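Long-range contacts in ThiJ/PfpI family protein (Pseudomonas syringae pv. tomato, PDB 3EWN), which is of unknown function but belongs to the DJ-1/PfpI family, in the clan of class I glutamine amidotransferase-like proteins: residues 18-24 with 189-194; 45-49 with 181-186; 118-124 with 168-174; 139-143 with 161-165. One frame throughout, in Å; residues are numbered along the deposited sequence.

Overall arrangement
Interactions 2 and 3 form the buried interior: interaction 3 joins two parallel strands of the central sheet, and interaction 2 packs two helices against one face of that sheet, with Phe181 and Met185 reaching the strands of interaction 3. Interactions 1 and 4 are only partly buried. Interaction 4 sets segment 139-143 against the edge strand 163-166, which pairs with strand 169-172 of interaction 3, whereas interaction 1 ties the segment before strand 25-29 to the turn after helix 177-189, the helix used in interaction 2. The chemistry changes accordingly, from apolar packing in interaction 2 and backbone bonding in interaction 3 to a salt bridge in interaction 1 and methyl packing with a water in interaction 4.

Interaction 1 (18-24 with 189-194); sequences VPWMGDE and LRDQTY
Pro19 and Arg190 approach to 5.8 Å between Pro19 CA and Arg190 CA, where the irregular segment 18-24, making an inverse gamma turn centred on Pro19, runs past the turn that leads into helix 192-201. Arg190 makes the largest contribution. Its guanidinium meets Glu24 side-on and almost coplanar, with planes 8° apart: Arg190 NE donates to Glu24 OE2 (2.8 Å) and Arg190 NH2 to Glu24 OE1 (2.9 Å), both nearly straight and on syn lone pairs. Arg190 NH1 donates to Pro19 O at 3.1 Å, tilted from the guanidinium plane, and more weakly to Trp20 O. Gly22 CA lies over one face of the group, and the paired bonds to Glu24 restrict its rotation. A water donates to both Glu24 OE2 and Leu189 O, adding a bridge beside the salt bridge. On the other flank, Asp191 N-caps the next helix through OD1, which accepts from Tyr194 N at 2.8 Å; the same carboxylate turns OD2 to Pro19 CD (3.2 Å). Val18 CG1 lies over the centre of the Trp20 ring and at the edge of Tyr194. Tyr194, with CG anti to the backbone N (chi1 -166°), brings CE1 to 3.7 Å from Trp20 CE3, its ring inclined at 46° to the six-membered ring of Trp20. Arg190 NH2 also reaches Met50 O, and Tyr194 OH bonds to Ser48 O and Met50 N. The contact thus fastens the entry to strand 25-29 and the segment following helix 36-46 to the junction of helices 177-189 and 192-201.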
loop_
_atom_site.group_PDB
_atom_site.type_symbol
_atom_site.label_atom_id
_atom_site.label_comp_id
_atom_site.label_asym_id
_atom_site.label_seq_id
_atom_site.Cartn_x
_atom_site.Cartn_y
_atom_site.Cartn_z
ATOM N N VAL A 18 -8.041 -26.462 2.647
ATOM C CA VAL A 18 -7.953 -25.047 2.291
ATOM C C VAL A 18 -7.831 -24.940 0.771
ATOM O O VAL A 18 -7.035 -25.650 0.160
ATOM C CB VAL A 18 -6.706 -24.381 2.927
ATOM C CG1 VAL A 18 -6.596 -22.934 2.472
ATOM C CG2 VAL A 18 -6.780 -24.467 4.442
ATOM N N PRO A 19 -8.628 -24.063 0.139
ATOM C CA PRO A 19 -8.547 -23.920 -1.319
ATOM C C PRO A 19 -7.308 -23.130 -1.751
ATOM O O PRO A 19 -7.398 -21.959 -2.123
ATOM C CB PRO A 19 -9.856 -23.210 -1.666
ATOM C CG PRO A 19 -10.108 -22.372 -0.458
ATOM C CD PRO A 19 -9.771 -23.307 0.680
ATOM N N TRP A 20 -6.151 -23.785 -1.697
ATOM C CA TRP A 20 -4.884 -23.155 -2.057
ATOM C C TRP A 20 -4.852 -22.606 -3.477
ATOM O O TRP A 20 -4.360 -21.500 -3.706
ATOM C CB TRP A 20 -3.730 -24.147 -1.867
ATOM C CG TRP A 20 -3.558 -24.560 -0.441
ATOM C CD1 TRP A 20 -3.718 -25.814 0.081
ATOM C CD2 TRP A 20 -3.262 -23.701 0.664
ATOM N NE1 TRP A 20 -3.545 -25.785 1.445
ATOM C CE2 TRP A 20 -3.264 -24.499 1.828
ATOM C CE3 TRP A 20 -2.999 -22.329 0.782
ATOM C CZ2 TRP A 20 -3.013 -23.971 3.098
ATOM C CZ3 TRP A 20 -2.751 -21.803 2.045
ATOM C CH2 TRP A 20 -2.762 -22.625 3.187
HETATM N N MSE A 21 -5.371 -23.383 -4.423
HETATM C CA MSE A 21 -5.393 -22.979 -5.826
HETATM C C MSE A 21 -6.707 -22.348 -6.258
HETATM O O MSE A 21 -7.780 -22.701 -5.773
HETATM C CB MSE A 21 -5.104 -24.176 -6.741
HETATM C CG MSE A 21 -3.636 -24.489 -6.960
HETATM SE SE MSE A 21 -2.685 -23.026 -7.796
HETATM C CE MSE A 21 -3.791 -22.774 -9.314
ATOM N N GLY A 22 -6.600 -21.403 -7.187
ATOM C CA GLY A 22 -7.766 -20.720 -7.706
ATOM C C GLY A 22 -7.492 -20.294 -9.134
ATOM O O GLY A 22 -6.381 -20.468 -9.629
ATOM N N ASP A 23 -8.494 -19.729 -9.800
ATOM C CA ASP A 23 -8.325 -19.299 -11.184
ATOM C C ASP A 23 -9.026 -17.968 -11.434
ATOM O O ASP A 23 -9.530 -17.715 -12.529
ATOM C CB ASP A 23 -8.888 -20.366 -12.123
ATOM C CG ASP A 23 -10.399 -20.486 -12.029
ATOM O OD1 ASP A 23 -10.941 -20.401 -10.907
ATOM O OD2 ASP A 23 -11.045 -20.676 -13.080
ATOM N N GLU A 24 -9.042 -17.113 -10.416
ATOM C CA GLU A 24 -9.697 -15.817 -10.530
ATOM C C GLU A 24 -9.066 -14.900 -11.573
ATOM O O GLU A 24 -7.851 -14.899 -11.773
ATOM C CB GLU A 24 -9.699 -15.093 -9.176
ATOM C CG GLU A 24 -10.446 -15.824 -8.067
ATOM C CD GLU A 24 -9.552 -16.738 -7.245
ATOM O OE1 GLU A 24 -8.403 -17.007 -7.657
ATOM O OE2 GLU A 24 -10.009 -17.194 -6.176
ATOM N N LEU A 189 -13.303 -15.119 -1.720
ATOM C CA LEU A 189 -12.847 -15.893 -2.872
ATOM C C LEU A 189 -12.345 -17.300 -2.534
ATOM O O LEU A 189 -12.558 -18.245 -3.299
ATOM C CB LEU A 189 -11.764 -15.105 -3.614
ATOM C CG LEU A 189 -12.274 -13.784 -4.202
ATOM C CD1 LEU A 189 -11.104 -12.945 -4.712
ATOM C CD2 LEU A 189 -13.262 -14.076 -5.322
ATOM N N ARG A 190 -11.671 -17.441 -1.398
ATOM C CA ARG A 190 -11.157 -18.740 -0.971
ATOM C C ARG A 190 -11.900 -19.088 0.316
ATOM O O ARG A 190 -13.067 -19.461 0.265
ATOM C CB ARG A 190 -9.643 -18.656 -0.749
ATOM C CG ARG A 190 -8.861 -18.243 -2.003
ATOM C CD ARG A 190 -9.115 -19.188 -3.174
ATOM N NE ARG A 190 -8.474 -18.728 -4.406
ATOM C CZ ARG A 190 -7.197 -18.926 -4.719
ATOM N NH1 ARG A 190 -6.393 -19.591 -3.896
ATOM N NH2 ARG A 190 -6.715 -18.438 -5.854
ATOM N N ASP A 191 -11.238 -18.986 1.464
ATOM C CA ASP A 191 -11.921 -19.233 2.731
ATOM C C ASP A 191 -11.232 -18.439 3.834
ATOM O O ASP A 191 -10.234 -17.773 3.580
ATOM C CB ASP A 191 -12.010 -20.740 3.065
ATOM C CG ASP A 191 -10.685 -21.356 3.479
ATOM O OD1 ASP A 191 -9.682 -20.631 3.644
ATOM O OD2 ASP A 191 -10.659 -22.595 3.650
ATOM N N GLN A 192 -11.762 -18.486 5.048
ATOM C CA GLN A 192 -11.172 -17.705 6.128
ATOM C C GLN A 192 -9.752 -18.104 6.495
ATOM O O GLN A 192 -8.927 -17.253 6.834
ATOM C CB GLN A 192 -12.052 -17.770 7.375
ATOM C CG GLN A 192 -11.573 -16.839 8.472
ATOM C CD GLN A 192 -12.551 -16.735 9.616
ATOM O OE1 GLN A 192 -13.762 -16.784 9.412
ATOM N NE2 GLN A 192 -12.034 -16.561 10.827
ATOM N N THR A 193 -9.459 -19.396 6.438
ATOM C CA THR A 193 -8.122 -19.856 6.781
ATOM C C THR A 193 -7.089 -19.284 5.818
ATOM O O THR A 193 -5.996 -18.883 6.229
ATOM C CB THR A 193 -8.034 -21.384 6.755
ATOM O OG1 THR A 193 -9.004 -21.926 7.662
ATOM C CG2 THR A 193 -6.641 -21.842 7.177
ATOM N N TYR A 194 -7.433 -19.251 4.535
ATOM C CA TYR A 194 -6.518 -18.719 3.534
ATOM C C TYR A 194 -6.273 -17.251 3.870
ATOM O O TYR A 194 -5.135 -16.780 3.858
ATOM C CB TYR A 194 -7.129 -18.842 2.136
ATOM C CG TYR A 194 -6.145 -18.624 1.005
ATOM C CD1 TYR A 194 -5.721 -19.692 0.219
ATOM C CD2 TYR A 194 -5.636 -17.359 0.727
ATOM C CE1 TYR A 194 -4.815 -19.510 -0.817
ATOM C CE2 TYR A 194 -4.724 -17.164 -0.311
ATOM C CZ TYR A 194 -4.321 -18.244 -1.076
ATOM O OH TYR A 194 -3.435 -18.063 -2.111
HETATM O O HOH W 1 -12.601 -17.919 -6.192
#

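Interaction 2 (45-49 with 181-186); sequences MFGSL and FGLSMV
Met45 and Gly182 mark the closest backbone approach, with Met45 CA 5.2 Å from Gly182 CA, and the contact between the segments is apolar. Where glycine presents bare backbone, Met45 lays its side chain directly on helix 181-186: its CB is 3.5 Å from Gly182 C, and its CG is equally near Leu183 N. A bend at chi2 (-57°) then carries the selenium of this selenomethionine alongside Leu183, with Met45 SE 4.0 Å from Leu183 CD1. Val186 continues the packing; its CG2 touches Met45 CB at 3.8 Å, while CG1 meets Leu49 CD2 as the two side chains pass in opposite directions. A second apolar group is aromatic. Phe46 crosses Phe181 obliquely, its CZ 4.0 Å from Phe181 CE2, and its CE1 rests on Met185 CB at 3.7 Å; Met185 CG in turn lies over one face of the Phe181 ring. No polar bond joins the two segments; within 45-49, Met45 O accepts from both Ser48 OG (2.7 Å) and Ser48 N, while Leu49 N to Phe46 O closes a type I turn. Val186 CG2 also touches Met45 O. Phe46 also packs on Ile26 and Met28, and Phe181 on Thr121 and Val123, so both helices cover the same face of the central sheet. This is the helical layer of an alpha/beta sandwich, the Rossmann-like fold of the DJ-1/PfpI family.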
loop_
_atom_site.group_PDB
_atom_site.type_symbol
_atom_site.label_atom_id
_atom_site.label_comp_id
_atom_site.label_asym_id
_atom_site.label_seq_id
_atom_site.Cartn_x
_atom_site.Cartn_y
_atom_site.Cartn_z
HETATM N N MSE A 45 -3.426 -7.906 -1.074
HETATM C CA MSE A 45 -4.278 -9.036 -0.732
HETATM C C MSE A 45 -4.626 -9.911 -1.930
HETATM O O MSE A 45 -4.541 -11.131 -1.839
HETATM C CB MSE A 45 -5.561 -8.551 -0.050
HETATM C CG MSE A 45 -5.314 -7.855 1.292
HETATM SE SE MSE A 45 -4.367 -8.927 2.580
HETATM C CE MSE A 45 -3.979 -7.590 3.869
ATOM N N PHE A 46 -5.025 -9.305 -3.045
ATOM C CA PHE A 46 -5.361 -10.091 -4.229
ATOM C C PHE A 46 -4.135 -10.847 -4.724
ATOM O O PHE A 46 -4.237 -11.960 -5.251
ATOM C CB PHE A 46 -5.871 -9.196 -5.364
ATOM C CG PHE A 46 -7.254 -8.657 -5.150
ATOM C CD1 PHE A 46 -8.284 -9.493 -4.738
ATOM C CD2 PHE A 46 -7.538 -7.320 -5.404
ATOM C CE1 PHE A 46 -9.580 -9.007 -4.586
ATOM C CE2 PHE A 46 -8.834 -6.824 -5.256
ATOM C CZ PHE A 46 -9.856 -7.673 -4.846
ATOM N N GLY A 47 -2.973 -10.229 -4.549
ATOM C CA GLY A 47 -1.732 -10.841 -4.988
ATOM C C GLY A 47 -1.383 -12.104 -4.224
ATOM O O GLY A 47 -0.542 -12.882 -4.671
ATOM N N SER A 48 -2.028 -12.317 -3.081
ATOM C CA SER A 48 -1.764 -13.502 -2.268
ATOM C C SER A 48 -2.477 -14.742 -2.802
ATOM O O SER A 48 -2.178 -15.856 -2.386
ATOM C CB SER A 48 -2.209 -13.270 -0.823
ATOM O OG SER A 48 -3.617 -13.394 -0.709
ATOM N N LEU A 49 -3.416 -14.543 -3.720
ATOM C CA LEU A 49 -4.190 -15.637 -4.297
ATOM C C LEU A 49 -3.404 -16.470 -5.316
ATOM O O LEU A 49 -3.109 -15.997 -6.411
ATOM C CB LEU A 49 -5.449 -15.061 -4.958
ATOM C CG LEU A 49 -6.397 -14.294 -4.028
ATOM C CD1 LEU A 49 -7.418 -13.518 -4.849
ATOM C CD2 LEU A 49 -7.093 -15.275 -3.089
ATOM N N PHE A 181 -10.774 -4.258 3.019
ATOM C CA PHE A 181 -11.582 -4.670 1.886
ATOM C C PHE A 181 -10.905 -5.889 1.248
ATOM O O PHE A 181 -11.552 -6.900 0.957
ATOM C CB PHE A 181 -11.648 -3.518 0.881
ATOM C CG PHE A 181 -11.905 -3.955 -0.531
ATOM C CD1 PHE A 181 -13.179 -4.320 -0.940
ATOM C CD2 PHE A 181 -10.862 -4.018 -1.445
ATOM C CE1 PHE A 181 -13.412 -4.745 -2.249
ATOM C CE2 PHE A 181 -11.081 -4.441 -2.751
ATOM C CZ PHE A 181 -12.359 -4.806 -3.154
ATOM N N GLY A 182 -9.596 -5.784 1.045
ATOM C CA GLY A 182 -8.839 -6.864 0.428
ATOM C C GLY A 182 -8.835 -8.169 1.203
ATOM O O GLY A 182 -9.063 -9.236 0.634
ATOM N N LEU A 183 -8.574 -8.096 2.502
ATOM C CA LEU A 183 -8.542 -9.301 3.321
ATOM C C LEU A 183 -9.905 -9.993 3.304
ATOM O O LEU A 183 -9.996 -11.220 3.265
ATOM C CB LEU A 183 -8.142 -8.951 4.757
ATOM C CG LEU A 183 -7.821 -10.114 5.700
ATOM C CD1 LEU A 183 -6.663 -10.949 5.133
ATOM C CD2 LEU A 183 -7.456 -9.560 7.070
ATOM N N SER A 184 -10.968 -9.201 3.335
ATOM C CA SER A 184 -12.306 -9.766 3.290
ATOM C C SER A 184 -12.533 -10.427 1.933
ATOM O O SER A 184 -13.171 -11.477 1.848
ATOM C CB SER A 184 -13.352 -8.679 3.529
ATOM O OG SER A 184 -13.328 -8.256 4.881
HETATM N N MSE A 185 -12.018 -9.816 0.868
HETATM C CA MSE A 185 -12.181 -10.397 -0.464
HETATM C C MSE A 185 -11.454 -11.738 -0.559
HETATM O O MSE A 185 -11.950 -12.683 -1.177
HETATM C CB MSE A 185 -11.655 -9.443 -1.546
HETATM C CG MSE A 185 -12.566 -8.236 -1.845
HETATM SE SE MSE A 185 -14.345 -8.706 -2.450
HETATM C CE MSE A 185 -13.897 -9.637 -4.062
ATOM N N VAL A 186 -10.274 -11.825 0.048
ATOM C CA VAL A 186 -9.519 -13.076 0.020
ATOM C C VAL A 186 -10.333 -14.210 0.651
ATOM O O VAL A 186 -10.350 -15.331 0.144
ATOM C CB VAL A 186 -8.171 -12.938 0.771
ATOM C CG1 VAL A 186 -7.518 -14.308 0.936
ATOM C CG2 VAL A 186 -7.241 -11.995 0.005
#

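Interaction 3 (118-124 with 168-174); sequences KYITSVC and NRITGAG
Ile120 and Ile170 lie at the centre of a parallel strand pair whose axes run 4.7 Å apart, only 6° from parallel. Here the packing is tight. Ile120 N donates to Asn168 O (2.9 Å) almost straight, Ile170 N returns a bond to Ile120 O (3.0 Å), and Gly172 N donates to Ser122 O; the bond from Ser122 N to Ile170 O is weak. Ile120 and Arg169 extend side by side, and Ile120 CD1 sits 3.3 Å above the centre of the guanidinium. Asn168 OD1 accepts from Arg169 NH1 (2.7 Å) in both planes and helps orient that group. On the other face of the sheet, Thr121 and Ile170 point toward Phe181 and Met185 of helix 177-189. The solvent side is the exposed Lys118 end, where Lys118 CB points away from the partner strand and Asn168 ND2 reaches Lys118 O from above the carbonyl plane. The Cys124 end is buried but irregular: Cys124 N is shared between Gly172 O (3.0 Å) and, weakly, Ala173 O, while a water accepts a hydrogen bond from Ser122 OG and donates to Cys124 O and Gly172 O. Cys124 has a positive phi (60°) between strand 119-123 and helix 126-132, as in the nucleophile elbow of relatives, and a glycerol lies about 4 Å from its side chain. The bonds to Cys124 N and O would help hold this bend, though any role for it is inferred.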
loop_
_atom_site.group_PDB
_atom_site.type_symbol
_atom_site.label_atom_id
_atom_site.label_comp_id
_atom_site.label_asym_id
_atom_site.label_seq_id
_atom_site.Cartn_x
_atom_site.Cartn_y
_atom_site.Cartn_z
ATOM N N LYS A 118 -18.182 -10.982 -11.709
ATOM C CA LYS A 118 -18.786 -11.664 -10.565
ATOM C C LYS A 118 -18.863 -10.693 -9.389
ATOM O O LYS A 118 -19.843 -10.675 -8.639
ATOM C CB LYS A 118 -17.955 -12.894 -10.186
ATOM C CG LYS A 118 -18.629 -13.802 -9.169
ATOM C CD LYS A 118 -17.807 -15.059 -8.895
ATOM C CE LYS A 118 -18.500 -15.952 -7.869
ATOM N NZ LYS A 118 -17.720 -17.184 -7.553
ATOM N N TYR A 119 -17.822 -9.882 -9.238
ATOM C CA TYR A 119 -17.766 -8.889 -8.172
ATOM C C TYR A 119 -17.376 -7.541 -8.759
ATOM O O TYR A 119 -16.473 -7.459 -9.588
ATOM C CB TYR A 119 -16.732 -9.282 -7.119
ATOM C CG TYR A 119 -17.039 -10.567 -6.384
ATOM C CD1 TYR A 119 -17.947 -10.592 -5.323
ATOM C CD2 TYR A 119 -16.416 -11.760 -6.748
ATOM C CE1 TYR A 119 -18.223 -11.776 -4.643
ATOM C CE2 TYR A 119 -16.684 -12.948 -6.073
ATOM C CZ TYR A 119 -17.587 -12.947 -5.025
ATOM O OH TYR A 119 -17.849 -14.120 -4.357
ATOM N N ILE A 120 -18.074 -6.495 -8.323
ATOM C CA ILE A 120 -17.813 -5.125 -8.756
ATOM C C ILE A 120 -17.325 -4.439 -7.489
ATOM O O ILE A 120 -18.057 -4.337 -6.503
ATOM C CB ILE A 120 -19.102 -4.468 -9.281
ATOM C CG1 ILE A 120 -19.537 -5.181 -10.567
ATOM C CG2 ILE A 120 -18.882 -2.978 -9.516
ATOM C CD1 ILE A 120 -20.848 -4.686 -11.142
ATOM N N THR A 121 -16.086 -3.968 -7.513
ATOM C CA THR A 121 -15.500 -3.380 -6.319
ATOM C C THR A 121 -14.729 -2.092 -6.545
ATOM O O THR A 121 -14.396 -1.734 -7.671
ATOM C CB THR A 121 -14.536 -4.383 -5.669
ATOM O OG1 THR A 121 -13.406 -4.567 -6.533
ATOM C CG2 THR A 121 -15.221 -5.735 -5.467
ATOM N N SER A 122 -14.435 -1.410 -5.445
ATOM C CA SER A 122 -13.674 -0.170 -5.490
ATOM C C SER A 122 -13.250 0.185 -4.080
ATOM O O SER A 122 -13.756 -0.370 -3.103
ATOM C CB SER A 122 -14.517 0.976 -6.067
ATOM O OG SER A 122 -15.552 1.367 -5.173
ATOM N N VAL A 123 -12.296 1.098 -3.986
ATOM C CA VAL A 123 -11.812 1.579 -2.705
ATOM C C VAL A 123 -11.726 3.099 -2.801
ATOM O O VAL A 123 -11.431 3.644 -3.865
ATOM C CB VAL A 123 -10.408 0.994 -2.379
ATOM C CG1 VAL A 123 -9.738 1.791 -1.263
ATOM C CG2 VAL A 123 -10.546 -0.460 -1.968
ATOM N N CYS A 124 -12.030 3.786 -1.706
ATOM C CA CYS A 124 -11.926 5.238 -1.687
ATOM C C CYS A 124 -12.829 5.893 -2.738
ATOM O O CYS A 124 -13.929 5.412 -2.999
ATOM C CB CYS A 124 -10.459 5.622 -1.915
ATOM S SG CYS A 124 -9.991 7.279 -1.385
ATOM N N ASN A 168 -23.384 -8.275 -5.094
ATOM C CA ASN A 168 -22.031 -8.454 -5.601
ATOM C C ASN A 168 -21.235 -7.154 -5.716
ATOM O O ASN A 168 -20.242 -7.089 -6.436
ATOM C CB ASN A 168 -22.067 -9.191 -6.942
ATOM C CG ASN A 168 -22.500 -8.304 -8.080
ATOM O OD1 ASN A 168 -23.371 -7.448 -7.922
ATOM N ND2 ASN A 168 -21.900 -8.513 -9.246
ATOM N N ARG A 169 -21.681 -6.124 -5.004
ATOM C CA ARG A 169 -20.989 -4.838 -4.980
ATOM C C ARG A 169 -20.298 -4.737 -3.628
ATOM O O ARG A 169 -20.958 -4.765 -2.591
ATOM C CB ARG A 169 -21.978 -3.671 -5.108
ATOM C CG ARG A 169 -22.170 -3.126 -6.517
ATOM C CD ARG A 169 -22.768 -4.159 -7.463
ATOM N NE ARG A 169 -23.248 -3.520 -8.685
ATOM C CZ ARG A 169 -23.781 -4.169 -9.714
ATOM N NH1 ARG A 169 -23.901 -5.489 -9.678
ATOM N NH2 ARG A 169 -24.210 -3.496 -10.773
ATOM N N ILE A 170 -18.974 -4.630 -3.635
ATOM C CA ILE A 170 -18.227 -4.510 -2.389
ATOM C C ILE A 170 -17.311 -3.299 -2.502
ATOM O O ILE A 170 -16.455 -3.233 -3.386
ATOM C CB ILE A 170 -17.404 -5.787 -2.111
ATOM C CG1 ILE A 170 -18.345 -6.998 -2.097
ATOM C CG2 ILE A 170 -16.677 -5.652 -0.771
ATOM C CD1 ILE A 170 -17.671 -8.336 -1.882
ATOM N N THR A 171 -17.508 -2.332 -1.614
ATOM C CA THR A 171 -16.713 -1.114 -1.641
ATOM C C THR A 171 -16.026 -0.820 -0.314
ATOM O O THR A 171 -16.557 -1.114 0.758
ATOM C CB THR A 171 -17.587 0.108 -2.035
ATOM O OG1 THR A 171 -18.751 0.162 -1.197
ATOM C CG2 THR A 171 -18.020 0.012 -3.489
ATOM N N GLY A 172 -14.828 -0.251 -0.403
ATOM C CA GLY A 172 -14.079 0.102 0.787
ATOM C C GLY A 172 -14.038 1.611 0.914
ATOM O O GLY A 172 -14.154 2.321 -0.083
ATOM N N ALA A 173 -13.875 2.110 2.134
ATOM C CA ALA A 173 -13.826 3.547 2.358
ATOM C C ALA A 173 -12.493 4.151 1.923
ATOM O O ALA A 173 -11.797 3.604 1.071
ATOM C CB ALA A 173 -14.096 3.858 3.821
ATOM N N GLY A 174 -12.138 5.280 2.525
ATOM C CA GLY A 174 -10.908 5.956 2.167
ATOM C C GLY A 174 -9.606 5.181 2.264
ATOM O O GLY A 174 -9.421 4.321 3.124
HETATM O O HOH W 2 -14.917 2.674 -2.828
#

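Interaction 4 (139-143 with 161-165); sequences YKATS and ARVVR
Val164 CG1 lies over one face of the peptide group joining Lys140 and Ala141, 3.9 Å from Lys140 C and 4.0 Å from Ala141 N. The oxygen of that peptide also accepts from a water, which can donate to Lys140 O (2.8 Å) and to Val164 O (3.2 Å), though other acceptors are in reach. Tyr139 supplies the one aromatic ring, and it looks elsewhere, making cation-pi contacts with Arg167 and Arg169. Val164 works as a fork: with CG1 anti to the backbone N (chi1 177°), one methyl covers the peptide and also touches Lys140 CB at 4.0 Å, while CG2 meets Thr142. The threonine lies slantwise to it, its CB 3.7 Å from Val164 CG2 and its own methyl close by. Thr142 CB also comes within 3.4 Å of Ala161 O, so the side chain fits between Val164 and the carbonyl that opens segment 161-165. Around it, Thr142 N is bonded to Thr171 OG1, Val164 pairs through its backbone with Thr171, and Ala141 pairs with Ile157 and Thr159. Arg162 leaves the contact to form a salt bridge with Asp180 and a bond to Glu203 O of the second subunit. Strand 140-141 belongs to a small sheet of its own and strand 163-166 to the central one, so what links the two sheets here is methyl packing and a water between carbonyls, without direct backbone pairing.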
loop_
_atom_site.group_PDB
_atom_site.type_symbol
_atom_site.label_atom_id
_atom_site.label_comp_id
_atom_site.label_asym_id
_atom_site.label_seq_id
_atom_site.Cartn_x
_atom_site.Cartn_y
_atom_site.Cartn_z
ATOM N N TYR A 139 -27.625 0.362 -5.178
ATOM C CA TYR A 139 -26.661 -0.352 -4.341
ATOM C C TYR A 139 -26.080 0.487 -3.217
ATOM O O TYR A 139 -25.759 1.659 -3.411
ATOM C CB TYR A 139 -25.492 -0.856 -5.194
ATOM C CG TYR A 139 -25.838 -2.004 -6.103
ATOM C CD1 TYR A 139 -25.720 -3.320 -5.668
ATOM C CD2 TYR A 139 -26.322 -1.771 -7.392
ATOM C CE1 TYR A 139 -26.080 -4.382 -6.494
ATOM C CE2 TYR A 139 -26.680 -2.814 -8.219
ATOM C CZ TYR A 139 -26.561 -4.117 -7.769
ATOM O OH TYR A 139 -26.923 -5.150 -8.595
ATOM N N LYS A 140 -25.945 -0.118 -2.040
ATOM C CA LYS A 140 -25.330 0.572 -0.916
ATOM C C LYS A 140 -23.844 0.581 -1.253
ATOM O O LYS A 140 -23.323 -0.378 -1.825
ATOM C CB LYS A 140 -25.554 -0.201 0.389
ATOM C CG LYS A 140 -26.947 -0.081 0.957
ATOM C CD LYS A 140 -27.146 -1.036 2.129
ATOM C CE LYS A 140 -26.152 -0.788 3.250
ATOM N NZ LYS A 140 -26.320 -1.791 4.344
ATOM N N ALA A 141 -23.162 1.664 -0.910
ATOM C CA ALA A 141 -21.739 1.758 -1.191
ATOM C C ALA A 141 -21.112 2.859 -0.362
ATOM O O ALA A 141 -21.786 3.810 0.037
ATOM C CB ALA A 141 -21.514 2.027 -2.678
ATOM N N THR A 142 -19.819 2.721 -0.096
ATOM C CA THR A 142 -19.101 3.719 0.678
ATOM C C THR A 142 -18.057 4.374 -0.218
ATOM O O THR A 142 -17.988 4.087 -1.411
ATOM C CB THR A 142 -18.430 3.087 1.925
ATOM O OG1 THR A 142 -17.822 4.121 2.712
ATOM C CG2 THR A 142 -17.371 2.081 1.519
ATOM N N SER A 143 -17.255 5.263 0.349
ATOM C CA SER A 143 -16.228 5.957 -0.421
ATOM C C SER A 143 -15.384 6.731 0.581
ATOM O O SER A 143 -15.525 6.537 1.786
ATOM C CB SER A 143 -16.894 6.929 -1.398
ATOM O OG SER A 143 -15.977 7.418 -2.362
ATOM N N ALA A 161 -19.575 3.054 6.421
ATOM C CA ALA A 161 -18.936 1.868 6.972
ATOM C C ALA A 161 -17.603 1.762 6.235
ATOM O O ALA A 161 -17.479 2.245 5.110
ATOM C CB ALA A 161 -19.781 0.629 6.716
ATOM N N ARG A 162 -16.609 1.144 6.863
ATOM C CA ARG A 162 -15.294 1.015 6.245
ATOM C C ARG A 162 -15.336 0.093 5.029
ATOM O O ARG A 162 -14.627 0.309 4.042
ATOM C CB ARG A 162 -14.289 0.490 7.268
ATOM C CG ARG A 162 -12.839 0.657 6.845
ATOM C CD ARG A 162 -11.922 0.403 8.023
ATOM N NE ARG A 162 -10.506 0.536 7.699
ATOM C CZ ARG A 162 -9.895 1.687 7.430
ATOM N NH1 ARG A 162 -10.570 2.829 7.428
ATOM N NH2 ARG A 162 -8.588 1.699 7.208
ATOM N N VAL A 163 -16.166 -0.941 5.116
ATOM C CA VAL A 163 -16.340 -1.893 4.026
ATOM C C VAL A 163 -17.831 -2.162 3.907
ATOM O O VAL A 163 -18.481 -2.508 4.890
ATOM C CB VAL A 163 -15.612 -3.228 4.297
ATOM C CG1 VAL A 163 -15.879 -4.203 3.158
ATOM C CG2 VAL A 163 -14.116 -2.987 4.449
ATOM N N VAL A 164 -18.370 -1.996 2.705
ATOM C CA VAL A 164 -19.795 -2.206 2.479
ATOM C C VAL A 164 -20.051 -3.229 1.387
ATOM O O VAL A 164 -19.476 -3.146 0.300
ATOM C CB VAL A 164 -20.492 -0.883 2.061
ATOM C CG1 VAL A 164 -21.967 -1.140 1.754
ATOM C CG2 VAL A 164 -20.349 0.153 3.159
ATOM N N ARG A 165 -20.899 -4.212 1.683
ATOM C CA ARG A 165 -21.247 -5.203 0.684
ATOM C C ARG A 165 -22.750 -5.212 0.454
ATOM O O ARG A 165 -23.533 -5.232 1.393
ATOM C CB ARG A 165 -20.803 -6.611 1.083
ATOM C CG ARG A 165 -21.224 -7.629 0.027
ATOM C CD ARG A 165 -20.763 -9.049 0.301
ATOM N NE ARG A 165 -21.192 -9.924 -0.789
ATOM C CZ ARG A 165 -20.937 -11.226 -0.857
ATOM N NH1 ARG A 165 -20.249 -11.822 0.106
ATOM N NH2 ARG A 165 -21.367 -11.930 -1.897
HETATM O O HOH W 3 -20.735 -1.496 -2.077
#